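Local coordinates for protein HTH-type transcriptional activator AmpR (Citrobacter freundii, PDB 3KOS) that regulates transcription of the beta-lactamase gene ampC as a LysR-type factor, represented here by its effector-binding domain, at residues S80-P85 / Q176-S181; V19-I24 / S138-L143; D74-C79 / W202-L207; D100-P105 / P129-M134. One frame throughout, in Å; residues are numbered along the deposited sequence.

Contact 1 (S80-P85 / Q176-S181); sequences SALMSP and QIDLGS
Met83 and Ile177 pair where two chain crossings run antiparallel in the hinge between the two alpha/beta subdomains of this LysR effector-binding domain, a fold related to periplasmic binding proteins. Two backbone hydrogen bonds make the pair. Met83 N donates to Ile177 O at 2.8 Å, almost straight at 173°, and Ile177 N returns a bond to Met83 O at 2.9 Å. Each carbonyl oxygen also meets an alpha carbon, with Gln176 CA 3.1 Å from Met83 O and Leu82 CA near Ile177 O.

Beside this pair the turn at 178-180 bows away from Ala81, and two waters bridge the backbones there. One water gives its protons to Ala81 O and Gly180 O and accepts from Leu179 N; a second accepts from Ala81 N and donates to Gly180 O, which is therefore gripped twice. The bend on this side is an Asx turn, in which Asp178 OD1 accepts from Gly180 N at 2.9 Å.

The van der Waals contacts fall into two groups. Leu82 spreads its methyls, CD1 reaching Gln176 NE2 at 3.4 Å and CD2 resting on Asp178 CB at 3.6 Å, while its CB backs onto the Gln176 amide, the Leu82 and Gln176 side chains crossing at about a right angle. The second group is apolar. Met83, a selenomethionine, packs against Tyr65, Ile154 and Pro156 as well as the facing segment. Its chain folds back at chi3 (-1°), which turns CE onto a neighbouring pair of methyls, 4.0 Å from both Ile177 CD1 and Leu179 CD1.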
loop_
_atom_site.group_PDB
_atom_site.type_symbol
_atom_site.label_atom_id
_atom_site.label_comp_id
_atom_site.label_asym_id
_atom_site.label_seq_id
_atom_site.Cartn_x
_atom_site.Cartn_y
_atom_site.Cartn_z
ATOM N N SER A 80 -18.339 6.987 5.179
ATOM C CA SER A 80 -17.579 8.230 5.123
ATOM C C SER A 80 -16.086 7.972 5.300
ATOM O O SER A 80 -15.676 6.893 5.733
ATOM C CB SER A 80 -18.087 9.203 6.191
ATOM O OG SER A 80 -17.985 8.618 7.479
ATOM N N ALA A 81 -15.281 8.986 4.986
ATOM C CA ALA A 81 -13.835 8.870 5.026
ATOM C C ALA A 81 -13.209 10.177 5.496
ATOM O O ALA A 81 -12.226 10.651 4.921
ATOM C CB ALA A 81 -13.300 8.472 3.645
ATOM N N LEU A 82 -13.783 10.753 6.551
ATOM C CA LEU A 82 -13.290 12.012 7.100
ATOM C C LEU A 82 -11.811 11.926 7.462
ATOM O O LEU A 82 -11.370 10.970 8.096
ATOM C CB LEU A 82 -14.100 12.411 8.330
ATOM C CG LEU A 82 -15.600 12.590 8.070
ATOM C CD1 LEU A 82 -16.288 13.138 9.316
ATOM C CD2 LEU A 82 -15.817 13.520 6.892
HETATM N N MSE A 83 -11.056 12.942 7.060
HETATM C CA MSE A 83 -9.606 12.943 7.241
HETATM C C MSE A 83 -9.125 13.925 8.290
HETATM O O MSE A 83 -9.686 15.010 8.455
HETATM C CB MSE A 83 -8.913 13.278 5.930
HETATM C CG MSE A 83 -9.251 12.317 4.819
HETATM SE SE MSE A 83 -8.398 12.882 3.156
HETATM C CE MSE A 83 -7.516 14.491 3.781
ATOM N N SER A 84 -8.057 13.545 8.983
ATOM C CA SER A 84 -7.474 14.390 10.008
ATOM C C SER A 84 -5.983 14.058 10.097
ATOM O O SER A 84 -5.559 12.989 9.651
ATOM C CB SER A 84 -8.187 14.121 11.339
ATOM O OG SER A 84 -7.909 15.122 12.300
ATOM N N PRO A 85 -5.174 14.978 10.644
ATOM C CA PRO A 85 -3.753 14.671 10.802
ATOM C C PRO A 85 -3.540 13.457 11.696
ATOM O O PRO A 85 -4.292 13.253 12.646
ATOM C CB PRO A 85 -3.200 15.929 11.471
ATOM C CG PRO A 85 -4.067 17.028 10.930
ATOM C CD PRO A 85 -5.455 16.418 10.838
ATOM N N GLN A 176 -11.900 17.327 11.334
ATOM C CA GLN A 176 -11.782 16.447 10.181
ATOM C C GLN A 176 -12.359 17.115 8.938
ATOM O O GLN A 176 -13.270 17.935 9.042
ATOM C CB GLN A 176 -12.562 15.165 10.429
ATOM C CG GLN A 176 -12.194 14.426 11.686
ATOM C CD GLN A 176 -13.095 13.243 11.904
ATOM O OE1 GLN A 176 -12.647 12.096 11.889
ATOM N NE2 GLN A 176 -14.385 13.509 12.086
ATOM N N ILE A 177 -11.849 16.751 7.764
ATOM C CA ILE A 177 -12.395 17.260 6.505
ATOM C C ILE A 177 -12.874 16.111 5.615
ATOM O O ILE A 177 -12.414 14.977 5.751
ATOM C CB ILE A 177 -11.379 18.127 5.730
ATOM C CG1 ILE A 177 -10.097 17.342 5.438
ATOM C CG2 ILE A 177 -11.052 19.404 6.509
ATOM C CD1 ILE A 177 -9.102 18.081 4.543
ATOM N N ASP A 178 -13.796 16.417 4.704
ATOM C CA ASP A 178 -14.345 15.434 3.775
ATOM C C ASP A 178 -13.918 15.785 2.360
ATOM O O ASP A 178 -14.367 16.784 1.801
ATOM C CB ASP A 178 -15.875 15.428 3.885
ATOM C CG ASP A 178 -16.545 14.448 2.927
ATOM O OD1 ASP A 178 -15.878 13.870 2.043
ATOM O OD2 ASP A 178 -17.772 14.257 3.061
ATOM N N LEU A 179 -13.026 14.978 1.791
ATOM C CA LEU A 179 -12.603 15.161 0.412
ATOM C C LEU A 179 -12.990 13.941 -0.421
ATOM O O LEU A 179 -12.470 13.734 -1.518
ATOM C CB LEU A 179 -11.091 15.396 0.335
ATOM C CG LEU A 179 -10.608 16.633 1.098
ATOM C CD1 LEU A 179 -9.096 16.818 0.961
ATOM C CD2 LEU A 179 -11.351 17.867 0.608
ATOM N N GLY A 180 -13.910 13.142 0.110
ATOM C CA GLY A 180 -14.351 11.932 -0.561
ATOM C C GLY A 180 -14.833 10.884 0.426
ATOM O O GLY A 180 -14.624 11.017 1.635
ATOM N N SER A 181 -15.494 9.845 -0.088
ATOM C CA SER A 181 -15.997 8.754 0.746
ATOM C C SER A 181 -15.659 7.427 0.088
ATOM O O SER A 181 -15.044 7.396 -0.968
ATOM C CB SER A 181 -17.522 8.852 0.894
ATOM O OG SER A 181 -17.895 10.086 1.464
HETATM O O HOH W 1 -12.337 12.275 2.690
HETATM O O HOH W 2 -16.425 11.273 3.904
#

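Contact 2 (V19-I24 / S138-L143); sequences VGTFAI and SSVTML. With MES (2-(N-morpholino)-ethanesulfonic acid), chain B.
In the cleft between the two subdomains, where LysR proteins generally bind their effectors, Thr21 in the first turn of helix 20-37 faces Ser139 and Val140 in the first turn of helix 139-147. The short helical segments approach to 9.5 Å between axes, at 74°. A MES molecule, probably from the crystallisation liquor, places its sulfonate across both helix starts. Oxygen O2S is held from either helix: Thr21 OG1 donates to it at 2.7 Å, and Ser139 N reaches it at 3.0 Å along a nearly linear path (175°). Ser139 OG donates to a different oxygen, O1S, and Tyr182 OH supplies a further bond to the ligand.

Direct protein contact is modest. Val140 CG2 lies against the backbone of Thr21, 3.5 Å from its CA, and is also 3.6 Å from Thr21 OG1. That hydroxyl stands anti to its own carbonyl carbon (chi1 -62°), which turns it to the second helix and the sulfonate together. Ser138 caps its helix, OG accepting a bent bond from Val140 N at 3.1 Å. The same hydroxyl is 2.8 Å from a water that also accepts weakly from Thr21 N. Ile24 extends the apolar side and touches Thr141 of the second subunit.

Hydroxyls and a helix-start amide, with no charged side chain from the two segments, thus bind the anion. The N-terminus of helix 139-147 probably adds favourable dipole potential, consistent with a pocket that accepts an anionic group of the natural effector.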
loop_
_atom_site.group_PDB
_atom_site.type_symbol
_atom_site.label_atom_id
_atom_site.label_comp_id
_atom_site.label_asym_id
_atom_site.label_seq_id
_atom_site.Cartn_x
_atom_site.Cartn_y
_atom_site.Cartn_z
ATOM N N VAL A 19 -9.829 -0.909 -2.936
ATOM C CA VAL A 19 -8.710 -0.031 -2.581
ATOM C C VAL A 19 -8.107 -0.534 -1.263
ATOM O O VAL A 19 -8.832 -0.867 -0.325
ATOM C CB VAL A 19 -9.132 1.466 -2.514
ATOM C CG1 VAL A 19 -10.284 1.689 -1.502
ATOM C CG2 VAL A 19 -7.938 2.349 -2.189
ATOM N N GLY A 20 -6.777 -0.621 -1.204
ATOM C CA GLY A 20 -6.125 -1.331 -0.119
ATOM C C GLY A 20 -6.492 -0.792 1.247
ATOM O O GLY A 20 -6.673 -1.547 2.211
ATOM N N THR A 21 -6.593 0.529 1.333
ATOM C CA THR A 21 -6.904 1.185 2.592
ATOM C C THR A 21 -8.226 0.678 3.164
ATOM O O THR A 21 -8.341 0.410 4.364
ATOM C CB THR A 21 -6.934 2.704 2.416
ATOM O OG1 THR A 21 -5.627 3.144 2.003
ATOM C CG2 THR A 21 -7.298 3.390 3.725
ATOM N N PHE A 22 -9.220 0.539 2.300
ATOM C CA PHE A 22 -10.526 0.010 2.721
ATOM C C PHE A 22 -10.471 -1.475 3.063
ATOM O O PHE A 22 -11.147 -1.920 3.987
ATOM C CB PHE A 22 -11.570 0.250 1.643
ATOM C CG PHE A 22 -12.984 -0.084 2.063
ATOM C CD1 PHE A 22 -13.507 -1.339 1.825
ATOM C CD2 PHE A 22 -13.790 0.872 2.670
ATOM C CE1 PHE A 22 -14.812 -1.647 2.189
ATOM C CE2 PHE A 22 -15.097 0.570 3.043
ATOM C CZ PHE A 22 -15.605 -0.694 2.802
ATOM N N ALA A 23 -9.693 -2.249 2.304
ATOM C CA ALA A 23 -9.561 -3.672 2.586
ATOM C C ALA A 23 -9.008 -3.885 3.994
ATOM O O ALA A 23 -9.544 -4.671 4.781
ATOM C CB ALA A 23 -8.645 -4.335 1.539
ATOM N N ILE A 24 -7.934 -3.175 4.318
ATOM C CA ILE A 24 -7.285 -3.348 5.613
ATOM C C ILE A 24 -8.112 -2.741 6.749
ATOM O O ILE A 24 -8.241 -3.321 7.830
ATOM C CB ILE A 24 -5.875 -2.698 5.621
ATOM C CG1 ILE A 24 -4.966 -3.365 4.590
ATOM C CG2 ILE A 24 -5.255 -2.789 7.001
ATOM C CD1 ILE A 24 -4.844 -4.898 4.748
ATOM N N SER A 138 -1.162 5.319 -1.714
ATOM C CA SER A 138 -2.033 4.556 -0.816
ATOM C C SER A 138 -1.872 5.050 0.615
ATOM O O SER A 138 -0.753 5.244 1.070
ATOM C CB SER A 138 -1.663 3.074 -0.878
ATOM O OG SER A 138 -2.231 2.355 0.219
ATOM N N SER A 139 -2.976 5.261 1.322
ATOM C CA SER A 139 -2.898 5.693 2.719
ATOM C C SER A 139 -2.253 4.637 3.590
ATOM O O SER A 139 -1.717 4.954 4.657
ATOM C CB SER A 139 -4.300 5.995 3.276
ATOM O OG SER A 139 -4.762 7.241 2.792
ATOM N N VAL A 140 -2.353 3.372 3.179
ATOM C CA VAL A 140 -1.750 2.304 3.971
ATOM C C VAL A 140 -0.246 2.563 4.041
ATOM O O VAL A 140 0.359 2.551 5.113
ATOM C CB VAL A 140 -2.002 0.918 3.354
ATOM C CG1 VAL A 140 -1.249 -0.144 4.127
ATOM C CG2 VAL A 140 -3.505 0.604 3.364
ATOM N N THR A 141 0.343 2.809 2.877
ATOM C CA THR A 141 1.777 3.113 2.795
ATOM C C THR A 141 2.092 4.415 3.530
ATOM O O THR A 141 3.086 4.512 4.260
ATOM C CB THR A 141 2.207 3.229 1.321
ATOM O OG1 THR A 141 1.894 1.999 0.651
ATOM C CG2 THR A 141 3.716 3.512 1.205
HETATM N N MSE A 142 1.245 5.421 3.352
HETATM C CA MSE A 142 1.458 6.697 4.038
HETATM C C MSE A 142 1.540 6.514 5.561
HETATM O O MSE A 142 2.380 7.132 6.223
HETATM C CB MSE A 142 0.325 7.677 3.713
HETATM C CG MSE A 142 0.498 9.001 4.393
HETATM SE SE MSE A 142 -1.138 10.098 4.249
HETATM C CE MSE A 142 -1.360 10.128 2.302
ATOM N N LEU A 143 0.656 5.687 6.117
ATOM C CA LEU A 143 0.608 5.509 7.577
ATOM C C LEU A 143 1.767 4.670 8.101
ATOM O O LEU A 143 2.142 4.783 9.270
ATOM C CB LEU A 143 -0.736 4.926 8.039
ATOM C CG LEU A 143 -1.778 5.973 8.455
ATOM C CD1 LEU A 143 -1.365 6.684 9.736
ATOM C CD2 LEU A 143 -2.034 6.993 7.334
HETATM O O1 MES B . -7.355 10.746 -3.986
HETATM C C2 MES B . -6.697 10.935 -2.763
HETATM C C3 MES B . -6.918 9.760 -1.801
HETATM N N4 MES B . -6.799 8.443 -2.466
HETATM C C5 MES B . -6.251 8.553 -3.837
HETATM C C6 MES B . -7.054 9.559 -4.672
HETATM C C7 MES B . -6.119 7.379 -1.659
HETATM C C8 MES B . -7.159 6.559 -0.956
HETATM S S MES B . -7.044 5.863 0.302
HETATM O O1S MES B . -6.906 6.969 1.486
HETATM O O2S MES B . -5.698 5.034 0.024
HETATM O O3S MES B . -8.357 4.991 0.480
HETATM O O HOH W 3 -4.535 1.399 -1.037
#

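Contact 3 (D74-C79 / W202-L207); sequences DAQYLC and WLTGVL
Leu78 inserts its branched end beside Leu203 and Thr204 of the C-terminal helix, with no hydrogen bond between the two segments. Its CD2 methyl meets Leu203 CD2 at 3.9 Å, the two leucines crossing at about a right angle, and reaches Thr204 CG2 at 4.1 Å. One turn later Leu207 CD1 approaches the strand backbone, 3.5 Å from Leu78 O and 4.0 Å from Leu78 CB. Thr204 turns its methyl to the strand, where CG2 touches Gln76 CD at 3.9 Å and also Tyr77 O. The extended Gln76 chain passes across this methyl.

Behind these contacts, Thr204 OG1 sits between backbone N and carbonyl carbon (chi1 53°) and bonds back to Ser200 O within the helix, leaving CG2 for packing. A classic beta bulge in strand 73-86 sets Leu78 and Cys79 together opposite Tyr182 of strand 181-187; the bulge lies where Leu207 CD1 comes closest to the backbone.

The segment axes approach to 8.5 Å at 37°, so the helix runs roughly along the strand. Helix 194-209 covers this part of the mixed sheet: Leu203 and Leu78 share Ile63 of strand 61-66, while Val206 and Leu207 pack on helix 20-37 through Leu30 and Cys26.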
loop_
_atom_site.group_PDB
_atom_site.type_symbol
_atom_site.label_atom_id
_atom_site.label_comp_id
_atom_site.label_asym_id
_atom_site.label_seq_id
_atom_site.Cartn_x
_atom_site.Cartn_y
_atom_site.Cartn_z
ATOM N N ASP A 74 -22.502 2.790 -12.016
ATOM C CA ASP A 74 -23.521 2.682 -10.993
ATOM C C ASP A 74 -22.805 2.640 -9.652
ATOM O O ASP A 74 -22.146 1.653 -9.341
ATOM C CB ASP A 74 -24.320 1.404 -11.211
ATOM C CG ASP A 74 -25.513 1.294 -10.287
ATOM O OD1 ASP A 74 -25.904 2.322 -9.690
ATOM O OD2 ASP A 74 -26.061 0.174 -10.166
ATOM N N ALA A 75 -22.935 3.707 -8.868
ATOM C CA ALA A 75 -22.187 3.848 -7.622
ATOM C C ALA A 75 -23.096 3.817 -6.403
ATOM O O ALA A 75 -24.150 4.454 -6.389
ATOM C CB ALA A 75 -21.377 5.145 -7.640
ATOM N N GLN A 76 -22.683 3.074 -5.381
ATOM C CA GLN A 76 -23.412 3.024 -4.124
ATOM C C GLN A 76 -22.512 3.414 -2.951
ATOM O O GLN A 76 -21.398 2.917 -2.823
ATOM C CB GLN A 76 -24.020 1.633 -3.905
ATOM C CG GLN A 76 -24.661 1.469 -2.541
ATOM C CD GLN A 76 -25.762 0.423 -2.531
ATOM O OE1 GLN A 76 -25.620 -0.656 -3.118
ATOM N NE2 GLN A 76 -26.869 0.736 -1.858
ATOM N N TYR A 77 -22.994 4.320 -2.110
ATOM C CA TYR A 77 -22.219 4.844 -0.989
ATOM C C TYR A 77 -22.005 3.750 0.044
ATOM O O TYR A 77 -22.936 3.011 0.380
ATOM C CB TYR A 77 -22.959 6.038 -0.373
ATOM C CG TYR A 77 -22.285 6.721 0.805
ATOM C CD1 TYR A 77 -22.519 6.294 2.103
ATOM C CD2 TYR A 77 -21.459 7.821 0.616
ATOM C CE1 TYR A 77 -21.928 6.926 3.181
ATOM C CE2 TYR A 77 -20.871 8.473 1.692
ATOM C CZ TYR A 77 -21.113 8.016 2.973
ATOM O OH TYR A 77 -20.533 8.652 4.050
ATOM N N LEU A 78 -20.771 3.623 0.530
ATOM C CA LEU A 78 -20.469 2.638 1.565
ATOM C C LEU A 78 -20.350 3.307 2.919
ATOM O O LEU A 78 -21.102 3.000 3.833
ATOM C CB LEU A 78 -19.179 1.865 1.247
ATOM C CG LEU A 78 -19.215 1.003 -0.020
ATOM C CD1 LEU A 78 -17.852 0.364 -0.252
ATOM C CD2 LEU A 78 -20.307 -0.066 0.087
ATOM N N CYS A 79 -19.395 4.222 3.051
ATOM C CA CYS A 79 -19.194 4.892 4.330
ATOM C C CYS A 79 -18.329 6.136 4.160
ATOM O O CYS A 79 -17.665 6.319 3.128
ATOM C CB CYS A 79 -18.564 3.937 5.357
ATOM S SG CYS A 79 -16.816 3.515 5.019
ATOM N N TRP A 202 -25.234 -7.066 1.764
ATOM C CA TRP A 202 -24.557 -7.444 2.996
ATOM C C TRP A 202 -23.658 -6.315 3.507
ATOM O O TRP A 202 -23.673 -5.976 4.694
ATOM C CB TRP A 202 -23.706 -8.694 2.795
ATOM C CG TRP A 202 -22.728 -8.870 3.917
ATOM C CD1 TRP A 202 -22.992 -9.370 5.162
ATOM C CD2 TRP A 202 -21.340 -8.520 3.909
ATOM N NE1 TRP A 202 -21.853 -9.359 5.925
ATOM C CE2 TRP A 202 -20.824 -8.839 5.182
ATOM C CE3 TRP A 202 -20.481 -7.971 2.948
ATOM C CZ2 TRP A 202 -19.485 -8.629 5.521
ATOM C CZ3 TRP A 202 -19.145 -7.759 3.286
ATOM C CH2 TRP A 202 -18.665 -8.083 4.562
ATOM N N LEU A 203 -22.870 -5.742 2.608
ATOM C CA LEU A 203 -21.869 -4.748 3.012
ATOM C C LEU A 203 -22.515 -3.444 3.499
ATOM O O LEU A 203 -22.198 -2.948 4.575
ATOM C CB LEU A 203 -20.877 -4.483 1.872
ATOM C CG LEU A 203 -19.711 -3.534 2.183
ATOM C CD1 LEU A 203 -19.000 -3.920 3.481
ATOM C CD2 LEU A 203 -18.732 -3.524 1.013
ATOM N N THR A 204 -23.428 -2.888 2.716
ATOM C CA THR A 204 -24.113 -1.683 3.166
ATOM C C THR A 204 -24.854 -1.981 4.477
ATOM O O THR A 204 -24.937 -1.137 5.368
ATOM C CB THR A 204 -25.072 -1.135 2.098
ATOM O OG1 THR A 204 -25.955 -2.175 1.684
ATOM C CG2 THR A 204 -24.299 -0.638 0.888
ATOM N N GLY A 205 -25.357 -3.200 4.609
ATOM C CA GLY A 205 -26.058 -3.595 5.815
ATOM C C GLY A 205 -25.157 -3.684 7.030
ATOM O O GLY A 205 -25.497 -3.197 8.107
ATOM N N VAL A 206 -23.996 -4.304 6.860
ATOM C CA VAL A 206 -23.100 -4.552 7.974
ATOM C C VAL A 206 -22.402 -3.264 8.402
ATOM O O VAL A 206 -21.962 -3.140 9.545
ATOM C CB VAL A 206 -22.078 -5.643 7.645
ATOM C CG1 VAL A 206 -20.921 -5.068 6.810
ATOM C CG2 VAL A 206 -21.553 -6.279 8.920
ATOM N N LEU A 207 -22.309 -2.302 7.490
ATOM C CA LEU A 207 -21.751 -1.004 7.839
ATOM C C LEU A 207 -22.718 -0.237 8.740
ATOM O O LEU A 207 -22.291 0.465 9.659
ATOM C CB LEU A 207 -21.378 -0.205 6.586
ATOM C CG LEU A 207 -20.118 -0.790 5.932
ATOM C CD1 LEU A 207 -19.840 -0.189 4.563
ATOM C CD2 LEU A 207 -18.928 -0.609 6.853
#

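Contact 4 (D100-P105 / P129-M134); sequences DILKFP and PTHNVM
His131 loses the most surface here, and its ring bridges to the loop that leads into strand 106-109. NE2 donates to Phe104 O at 2.7 Å with an angle of 167°. The oxygen lies in the ring plane, at its edge, although the donor is tilted 31° from the plane of the carbonyl. Leu102 adds a CH-pi contact, its CD2 methyl standing over one face, 4.1 Å from the ring centroid, and the Leu102 backbone oxygen comes within 3.2 Å of His131 CE1. Bond and methyl together limit how the imidazole can turn.

Both segments lead into the parallel strand pair 106-109 and 133-136 of the second subdomain, with helix 114-121 between them in sequence as a beta-alpha-beta crossover. A backbone hydrogen bond joins Asn132 to Leu106, which brings the two chains together just ahead of the strand pair.

Pro105 and Asn132 meet there at the surface. Pro105 CA is 3.4 Å from Asn132 O, and the Pro105 CB and Asn132 CB carbons touch at 3.9 Å. Ile101 and Leu102 of the loop turn rest on Met119 of helix 114-121. His131 CG lies anti to its backbone N (chi1 -163°), sending the ring out to the loop carbonyl.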
loop_
_atom_site.group_PDB
_atom_site.type_symbol
_atom_site.label_atom_id
_atom_site.label_comp_id
_atom_site.label_asym_id
_atom_site.label_seq_id
_atom_site.Cartn_x
_atom_site.Cartn_y
_atom_site.Cartn_z
ATOM N N ASP A 100 2.058 23.758 14.814
ATOM C CA ASP A 100 3.167 22.892 15.206
ATOM C C ASP A 100 3.385 21.740 14.222
ATOM O O ASP A 100 4.468 21.166 14.159
ATOM C CB ASP A 100 2.938 22.321 16.611
ATOM C CG ASP A 100 3.101 23.369 17.705
ATOM O OD1 ASP A 100 3.788 24.383 17.470
ATOM O OD2 ASP A 100 2.540 23.172 18.798
ATOM N N ILE A 101 2.346 21.391 13.469
ATOM C CA ILE A 101 2.463 20.337 12.467
ATOM C C ILE A 101 3.606 20.668 11.509
ATOM O O ILE A 101 4.322 19.776 11.037
ATOM C CB ILE A 101 1.141 20.142 11.699
ATOM C CG1 ILE A 101 0.104 19.483 12.614
ATOM C CG2 ILE A 101 1.361 19.296 10.444
ATOM C CD1 ILE A 101 -1.322 19.464 12.059
ATOM N N LEU A 102 3.795 21.961 11.255
ATOM C CA LEU A 102 4.776 22.426 10.278
ATOM C C LEU A 102 6.226 22.347 10.761
ATOM O O LEU A 102 7.159 22.686 10.027
ATOM C CB LEU A 102 4.421 23.835 9.793
ATOM C CG LEU A 102 3.037 23.904 9.154
ATOM C CD1 LEU A 102 2.662 25.321 8.763
ATOM C CD2 LEU A 102 2.984 22.978 7.942
ATOM N N LYS A 103 6.422 21.883 11.988
ATOM C CA LYS A 103 7.762 21.538 12.437
ATOM C C LYS A 103 8.268 20.350 11.633
ATOM O O LYS A 103 9.473 20.142 11.511
ATOM C CB LYS A 103 7.749 21.147 13.911
ATOM C CG LYS A 103 7.495 22.278 14.880
ATOM C CD LYS A 103 7.334 21.684 16.269
ATOM C CE LYS A 103 7.065 22.738 17.314
ATOM N NZ LYS A 103 6.953 22.091 18.649
ATOM N N PHE A 104 7.336 19.573 11.085
ATOM C CA PHE A 104 7.675 18.302 10.443
ATOM C C PHE A 104 7.316 18.271 8.960
ATOM O O PHE A 104 6.540 19.102 8.488
ATOM C CB PHE A 104 6.990 17.158 11.189
ATOM C CG PHE A 104 7.241 17.184 12.665
ATOM C CD1 PHE A 104 8.450 16.758 13.176
ATOM C CD2 PHE A 104 6.284 17.666 13.535
ATOM C CE1 PHE A 104 8.697 16.797 14.535
ATOM C CE2 PHE A 104 6.524 17.704 14.896
ATOM C CZ PHE A 104 7.733 17.271 15.393
ATOM N N PRO A 105 7.901 17.324 8.212
ATOM C CA PRO A 105 7.506 17.174 6.809
ATOM C C PRO A 105 6.057 16.718 6.745
ATOM O O PRO A 105 5.557 16.164 7.718
ATOM C CB PRO A 105 8.428 16.058 6.300
ATOM C CG PRO A 105 9.595 16.073 7.233
ATOM C CD PRO A 105 9.026 16.440 8.569
ATOM N N PRO A 129 4.924 26.648 -0.127
ATOM C CA PRO A 129 5.086 25.858 -1.353
ATOM C C PRO A 129 6.400 25.081 -1.381
ATOM O O PRO A 129 6.548 24.177 -2.197
ATOM C CB PRO A 129 5.086 26.923 -2.455
ATOM C CG PRO A 129 4.345 28.075 -1.865
ATOM C CD PRO A 129 4.710 28.076 -0.411
ATOM N N THR A 130 7.338 25.428 -0.508
ATOM C CA THR A 130 8.600 24.705 -0.445
ATOM C C THR A 130 8.705 23.806 0.789
ATOM O O THR A 130 9.781 23.296 1.104
ATOM C CB THR A 130 9.808 25.664 -0.467
ATOM O OG1 THR A 130 9.844 26.427 0.745
ATOM C CG2 THR A 130 9.721 26.604 -1.658
ATOM N N HIS A 131 7.596 23.621 1.496
ATOM C CA HIS A 131 7.596 22.735 2.656
ATOM C C HIS A 131 7.891 21.304 2.202
ATOM O O HIS A 131 7.456 20.897 1.126
ATOM C CB HIS A 131 6.252 22.795 3.380
ATOM C CG HIS A 131 6.302 22.249 4.767
ATOM N ND1 HIS A 131 6.462 23.051 5.877
ATOM C CD2 HIS A 131 6.235 20.977 5.229
ATOM C CE1 HIS A 131 6.485 22.298 6.961
ATOM N NE2 HIS A 131 6.344 21.036 6.596
ATOM N N ASN A 132 8.652 20.562 3.003
ATOM C CA ASN A 132 8.966 19.176 2.676
ATOM C C ASN A 132 7.682 18.359 2.628
ATOM O O ASN A 132 6.955 18.297 3.613
ATOM C CB ASN A 132 9.909 18.566 3.720
ATOM C CG ASN A 132 11.321 19.119 3.633
ATOM O OD1 ASN A 132 12.039 19.179 4.633
ATOM N ND2 ASN A 132 11.722 19.530 2.435
ATOM N N VAL A 133 7.406 17.744 1.483
ATOM C CA VAL A 133 6.221 16.898 1.346
ATOM C C VAL A 133 6.570 15.589 0.656
ATOM O O VAL A 133 7.359 15.574 -0.288
ATOM C CB VAL A 133 5.115 17.598 0.528
ATOM C CG1 VAL A 133 3.896 16.677 0.391
ATOM C CG2 VAL A 133 4.702 18.886 1.204
HETATM N N MSE A 134 5.973 14.497 1.126
HETATM C CA MSE A 134 6.073 13.215 0.437
HETATM C C MSE A 134 4.676 12.772 0.038
HETATM O O MSE A 134 3.726 12.952 0.803
HETATM C CB MSE A 134 6.738 12.173 1.338
HETATM C CG MSE A 134 7.958 12.725 2.059
HETATM SE SE MSE A 134 8.887 11.337 3.086
HETATM C CE MSE A 134 9.750 10.588 1.529
#

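In the fold
Contacts 1, 2 and 3 are partly buried and contact 4 is at the surface. Contacts 1 and 2 are the most central, their centres about 14 Å apart, and both concern the junction of the subdomains: contact 1 ties the two crossover segments to each other through backbone pairing and water, contact 2 uses hydroxyls and an amide around an anion. Contacts 3 and 4 are about 36 Å apart, one in each subdomain. Contact 3 is apolar helix-on-sheet packing and shares strand 73-86 with contact 1; Phe22 of contact 2 also packs on its Leu78. Contact 4 rests on a histidine-carbonyl bond, yet Ile101 touches Pro85 of contact 1, and strand 133-136 leads into helix 139-147 of contact 2.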